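Local coordinates for protein lipolytic enzyme, G-D-S-L family (Bacteroides thetaiotaomicron, PDB 7BR2) that metabolises the drug diltiazem in a gut bacterium, acting as a serine esterase of the SGNH (GDSL) hydrolase family, at residues H213-M216 / A217-L221; A288-I291 / K292-F296. One frame throughout, in Å; residues are numbered along the deposited sequence.

Interaction 1: residues H213-M216 / A217-L221; sequences HMVM and AYLFL
H213 to M216 offer their carbonyls to the amides of A217 to F220 in four consecutive i-to-i+4 bonds, with N-H···O angles between 158° and 161°, so this is regular alpha helix within 210-223. The shortest of the four runs 2.8 Å from Y218 N to M214 O, while M216 O also accepts a bond from W180 NE1, so two donors grip that buried carbonyl.

One turn apart, V215 and L219 lie alongside each other and point the same way, with V215 CG1 3.9 Å from L219 CD1. V215 reaches that methyl because CG1 stands anti to the backbone N (chi1 165°) and swings beside its own carbonyl, toward the next turn. L219 CG also comes to 3.3 Å from V215 O. The Y218 ring brings its edge to V215 O, which lies in the ring plane 3.8 Å from CD2, while Y218 CB sits 3.3 Å from that oxygen and the hydroxyl leads away to a hydrogen bond with E299 OE1. M214 follows a different course: bends at chi2 and chi3 fold the thioether back, and the terminal CE comes within 4.1 Å of A217 CB. Of the methionine side chain, it is this end methyl that meets the alanine.

Every touching residue here is buried, consistent with helix 210-223 being covered from several directions: V215, M216 and L219 pack on helix 181-194 through I187, P183 and M184, M214 and A217 touch F38 of helix 35-46, and L221 reaches Y42 of the same helix. Y218 and L221 meet M300 of helix 296-300, and F220 makes an edge-to-face ring contact with F24 on strand 21-26 of the parallel sheet.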
loop_
_atom_site.group_PDB
_atom_site.type_symbol
_atom_site.label_atom_id
_atom_site.label_comp_id
_atom_site.label_asym_id
_atom_site.label_seq_id
_atom_site.Cartn_x
_atom_site.Cartn_y
_atom_site.Cartn_z
ATOM N N HIS A 213 -3.409 4.055 -4.879
ATOM C CA HIS A 213 -2.462 3.388 -3.994
ATOM C C HIS A 213 -3.088 2.170 -3.335
ATOM O O HIS A 213 -2.401 1.167 -3.111
ATOM C CB HIS A 213 -1.934 4.385 -2.958
ATOM C CG HIS A 213 -0.853 5.262 -3.497
ATOM N ND1 HIS A 213 0.460 4.847 -3.592
ATOM C CD2 HIS A 213 -0.899 6.491 -4.059
ATOM C CE1 HIS A 213 1.179 5.796 -4.164
ATOM N NE2 HIS A 213 0.380 6.807 -4.452
ATOM N N MET A 214 -4.393 2.206 -3.069
ATOM C CA MET A 214 -5.031 1.019 -2.514
ATOM C C MET A 214 -5.139 -0.075 -3.571
ATOM O O MET A 214 -4.984 -1.259 -3.254
ATOM C CB MET A 214 -6.398 1.371 -1.934
ATOM C CG MET A 214 -7.001 0.273 -1.077
ATOM S SD MET A 214 -5.869 -0.409 0.161
ATOM C CE MET A 214 -6.054 -2.161 -0.153
ATOM N N VAL A 215 -5.359 0.298 -4.834
ATOM C CA VAL A 215 -5.324 -0.694 -5.906
ATOM C C VAL A 215 -3.930 -1.283 -6.033
ATOM O O VAL A 215 -3.764 -2.491 -6.243
ATOM C CB VAL A 215 -5.814 -0.079 -7.234
ATOM C CG1 VAL A 215 -5.442 -0.964 -8.399
ATOM C CG2 VAL A 215 -7.324 0.120 -7.192
ATOM N N MET A 216 -2.907 -0.444 -5.906
ATOM C CA MET A 216 -1.538 -0.941 -5.963
ATOM C C MET A 216 -1.267 -1.916 -4.825
ATOM O O MET A 216 -0.628 -2.961 -5.019
ATOM C CB MET A 216 -0.553 0.228 -5.912
ATOM C CG MET A 216 -0.524 1.041 -7.180
ATOM S SD MET A 216 0.354 2.615 -7.020
ATOM C CE MET A 216 2.059 2.051 -7.089
ATOM N N ALA A 217 -1.741 -1.581 -3.623
ATOM C CA ALA A 217 -1.595 -2.488 -2.495
ATOM C C ALA A 217 -2.321 -3.791 -2.769
ATOM O O ALA A 217 -1.781 -4.875 -2.520
ATOM C CB ALA A 217 -2.111 -1.825 -1.220
ATOM N N TYR A 218 -3.545 -3.693 -3.293
ATOM C CA TYR A 218 -4.337 -4.862 -3.652
ATOM C C TYR A 218 -3.564 -5.762 -4.601
ATOM O O TYR A 218 -3.452 -6.971 -4.383
ATOM C CB TYR A 218 -5.647 -4.395 -4.302
ATOM C CG TYR A 218 -6.290 -5.436 -5.184
ATOM C CD1 TYR A 218 -7.007 -6.491 -4.634
ATOM C CD2 TYR A 218 -6.126 -5.398 -6.567
ATOM C CE1 TYR A 218 -7.574 -7.453 -5.432
ATOM C CE2 TYR A 218 -6.680 -6.362 -7.373
ATOM C CZ TYR A 218 -7.409 -7.388 -6.806
ATOM O OH TYR A 218 -7.965 -8.356 -7.616
ATOM N N LEU A 219 -2.982 -5.170 -5.642
ATOM C CA LEU A 219 -2.265 -5.956 -6.635
ATOM C C LEU A 219 -1.017 -6.601 -6.049
ATOM O O LEU A 219 -0.709 -7.759 -6.360
ATOM C CB LEU A 219 -1.906 -5.081 -7.836
ATOM C CG LEU A 219 -3.116 -4.668 -8.678
ATOM C CD1 LEU A 219 -2.763 -3.556 -9.661
ATOM C CD2 LEU A 219 -3.680 -5.912 -9.396
ATOM N N PHE A 220 -0.285 -5.876 -5.191
ATOM C CA PHE A 220 0.908 -6.474 -4.597
ATOM C C PHE A 220 0.529 -7.601 -3.649
ATOM O O PHE A 220 1.202 -8.639 -3.603
ATOM C CB PHE A 220 1.738 -5.406 -3.876
ATOM C CG PHE A 220 3.094 -5.880 -3.437
ATOM C CD1 PHE A 220 4.205 -5.711 -4.252
ATOM C CD2 PHE A 220 3.262 -6.494 -2.210
ATOM C CE1 PHE A 220 5.456 -6.163 -3.845
ATOM C CE2 PHE A 220 4.508 -6.931 -1.793
ATOM C CZ PHE A 220 5.607 -6.766 -2.613
ATOM N N LEU A 221 -0.570 -7.437 -2.919
ATOM C CA LEU A 221 -1.037 -8.509 -2.050
ATOM C C LEU A 221 -1.501 -9.713 -2.863
ATOM O O LEU A 221 -1.301 -10.861 -2.454
ATOM C CB LEU A 221 -2.170 -7.999 -1.162
ATOM C CG LEU A 221 -1.708 -6.935 -0.169
ATOM C CD1 LEU A 221 -2.898 -6.275 0.494
ATOM C CD2 LEU A 221 -0.765 -7.563 0.852
#

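Interaction 2: residues A288-I291 / K292-F296; sequences AEVI and KEVPF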
loop_
_atom_site.group_PDB
_atom_site.type_symbol
_atom_site.label_atom_id
_atom_site.label_comp_id
_atom_site.label_asym_id
_atom_site.label_seq_id
_atom_site.Cartn_x
_atom_site.Cartn_y
_atom_site.Cartn_z
ATOM N N ALA A 288 -11.075 3.883 0.425
ATOM C CA ALA A 288 -12.302 3.089 0.335
ATOM C C ALA A 288 -12.804 2.953 -1.089
ATOM O O ALA A 288 -13.427 1.937 -1.438
ATOM C CB ALA A 288 -13.379 3.718 1.238
ATOM N N GLU A 289 -12.495 3.939 -1.928
ATOM C CA GLU A 289 -12.894 3.888 -3.316
ATOM C C GLU A 289 -12.395 2.641 -4.005
ATOM O O GLU A 289 -13.025 2.208 -4.983
ATOM C CB GLU A 289 -12.311 5.128 -4.024
ATOM C CG GLU A 289 -12.675 5.311 -5.467
ATOM C CD GLU A 289 -14.053 5.863 -5.614
ATOM O OE1 GLU A 289 -14.492 6.609 -4.713
ATOM O OE2 GLU A 289 -14.687 5.524 -6.642
ATOM N N VAL A 290 -11.404 1.963 -3.414
ATOM C CA VAL A 290 -10.882 0.743 -4.026
ATOM C C VAL A 290 -11.996 -0.253 -4.279
ATOM O O VAL A 290 -11.939 -1.029 -5.245
ATOM C CB VAL A 290 -9.788 0.080 -3.148
ATOM C CG1 VAL A 290 -10.395 -0.594 -1.910
ATOM C CG2 VAL A 290 -9.001 -0.956 -3.939
ATOM N N ILE A 291 -13.046 -0.231 -3.449
ATOM C CA ILE A 291 -14.072 -1.261 -3.598
ATOM C C ILE A 291 -14.802 -1.154 -4.929
ATOM O O ILE A 291 -15.299 -2.158 -5.419
ATOM C CB ILE A 291 -15.055 -1.271 -2.422
ATOM C CG1 ILE A 291 -15.959 -0.046 -2.407
ATOM C CG2 ILE A 291 -14.304 -1.413 -1.103
ATOM C CD1 ILE A 291 -16.877 -0.035 -1.183
ATOM N N LYS A 292 -14.859 0.029 -5.542
ATOM C CA LYS A 292 -15.572 0.206 -6.808
ATOM C C LYS A 292 -14.679 0.033 -8.035
ATOM O O LYS A 292 -15.169 0.146 -9.163
ATOM C CB LYS A 292 -16.251 1.583 -6.853
ATOM C CG LYS A 292 -17.443 1.668 -5.921
ATOM C CD LYS A 292 -17.294 2.810 -4.959
ATOM C CE LYS A 292 -17.970 4.053 -5.488
ATOM N NZ LYS A 292 -17.903 5.166 -4.499
ATOM N N GLU A 293 -13.410 -0.326 -7.846
ATOM C CA GLU A 293 -12.443 -0.389 -8.935
ATOM C C GLU A 293 -11.879 -1.772 -9.134
ATOM O O GLU A 293 -11.503 -2.117 -10.252
ATOM C CB GLU A 293 -11.279 0.583 -8.679
ATOM C CG GLU A 293 -11.740 2.014 -8.483
ATOM C CD GLU A 293 -10.648 2.925 -7.965
ATOM O OE1 GLU A 293 -9.646 2.422 -7.403
ATOM O OE2 GLU A 293 -10.794 4.157 -8.126
ATOM N N VAL A 294 -11.788 -2.562 -8.070
ATOM C CA VAL A 294 -11.316 -3.942 -8.131
ATOM C C VAL A 294 -12.169 -4.762 -7.180
ATOM O O VAL A 294 -12.831 -4.209 -6.289
ATOM C CB VAL A 294 -9.815 -4.063 -7.760
ATOM C CG1 VAL A 294 -8.933 -3.356 -8.782
ATOM C CG2 VAL A 294 -9.541 -3.499 -6.353
ATOM N N PRO A 295 -12.213 -6.090 -7.366
ATOM C CA PRO A 295 -13.002 -6.914 -6.436
ATOM C C PRO A 295 -12.305 -7.049 -5.089
ATOM O O PRO A 295 -11.965 -8.166 -4.681
ATOM C CB PRO A 295 -13.115 -8.268 -7.153
ATOM C CG PRO A 295 -12.279 -8.175 -8.375
ATOM C CD PRO A 295 -11.484 -6.919 -8.341
ATOM N N PHE A 296 -12.034 -5.925 -4.411
ATOM C CA PHE A 296 -11.225 -5.994 -3.195
ATOM C C PHE A 296 -11.989 -6.659 -2.059
ATOM O O PHE A 296 -11.429 -7.481 -1.324
ATOM C CB PHE A 296 -10.730 -4.616 -2.751
ATOM C CG PHE A 296 -9.876 -4.685 -1.512
ATOM C CD1 PHE A 296 -8.557 -5.117 -1.590
ATOM C CD2 PHE A 296 -10.397 -4.387 -0.268
ATOM C CE1 PHE A 296 -7.770 -5.226 -0.458
ATOM C CE2 PHE A 296 -9.602 -4.482 0.880
ATOM C CZ PHE A 296 -8.294 -4.907 0.777
#
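V290 O receives two backbone amides, E293 N at 3.1 Å and V294 N at 3.2 Å, in a chain that has a 3-10 segment through 288-289 and runs on to P295, the centre of an inverse gamma turn and N-cap of helix 296-300. The two approaches differ: V294 N comes nearly along the C=O axis (170°), whereas E293 N stands above the carbonyl plane.

The tight part is apolar. V290 CG2 meets V294 CG2 at 3.5 Å, and CG1, set between the backbone N and carbonyl carbon by a chi1 of 73°, approaches F296 CB and its ring obliquely. F296 also packs edge-to-face on Y272.

The loose side holds exposed I291 and K292, the lysine crossing E289 in a long salt bridge, NZ to OE1 3.7 Å. An alanine at E289 would probably leave K292 NZ without its carboxylate mate and the lysine chain freer to turn. E289 OE2 also lies 4.4 Å from E293 OE2, which has D211 OD2 close by as well; such crowding may raise the pKa of one of these acids. E293 is the exception among the charged groups, turning inward: its OE1 is buried without a polar partner in the model, 4.0 Å from V290 CA.

In the fold
Interactions 1 and 2 come in series along the chain, yet their centres lie only about 10 Å apart and their side chains touch directly. The helical segment 213-221 meets the segment 288-296 through M214, whose CG is 3.5 Å from V290 CB and whose CE is 3.5 Å from F296 CE1. Y218 CD1 extends this patch to F296 CD1 at 3.7 Å, and V215 CG2 lies 3.3 Å from E293 OE1. In interaction 1, the H213 side chain lies near, without touching, a likely Ser-His-Asp triad of S28, H207 and D204, so the 288-296 segment packs on a helix that passes near this probable catalytic site.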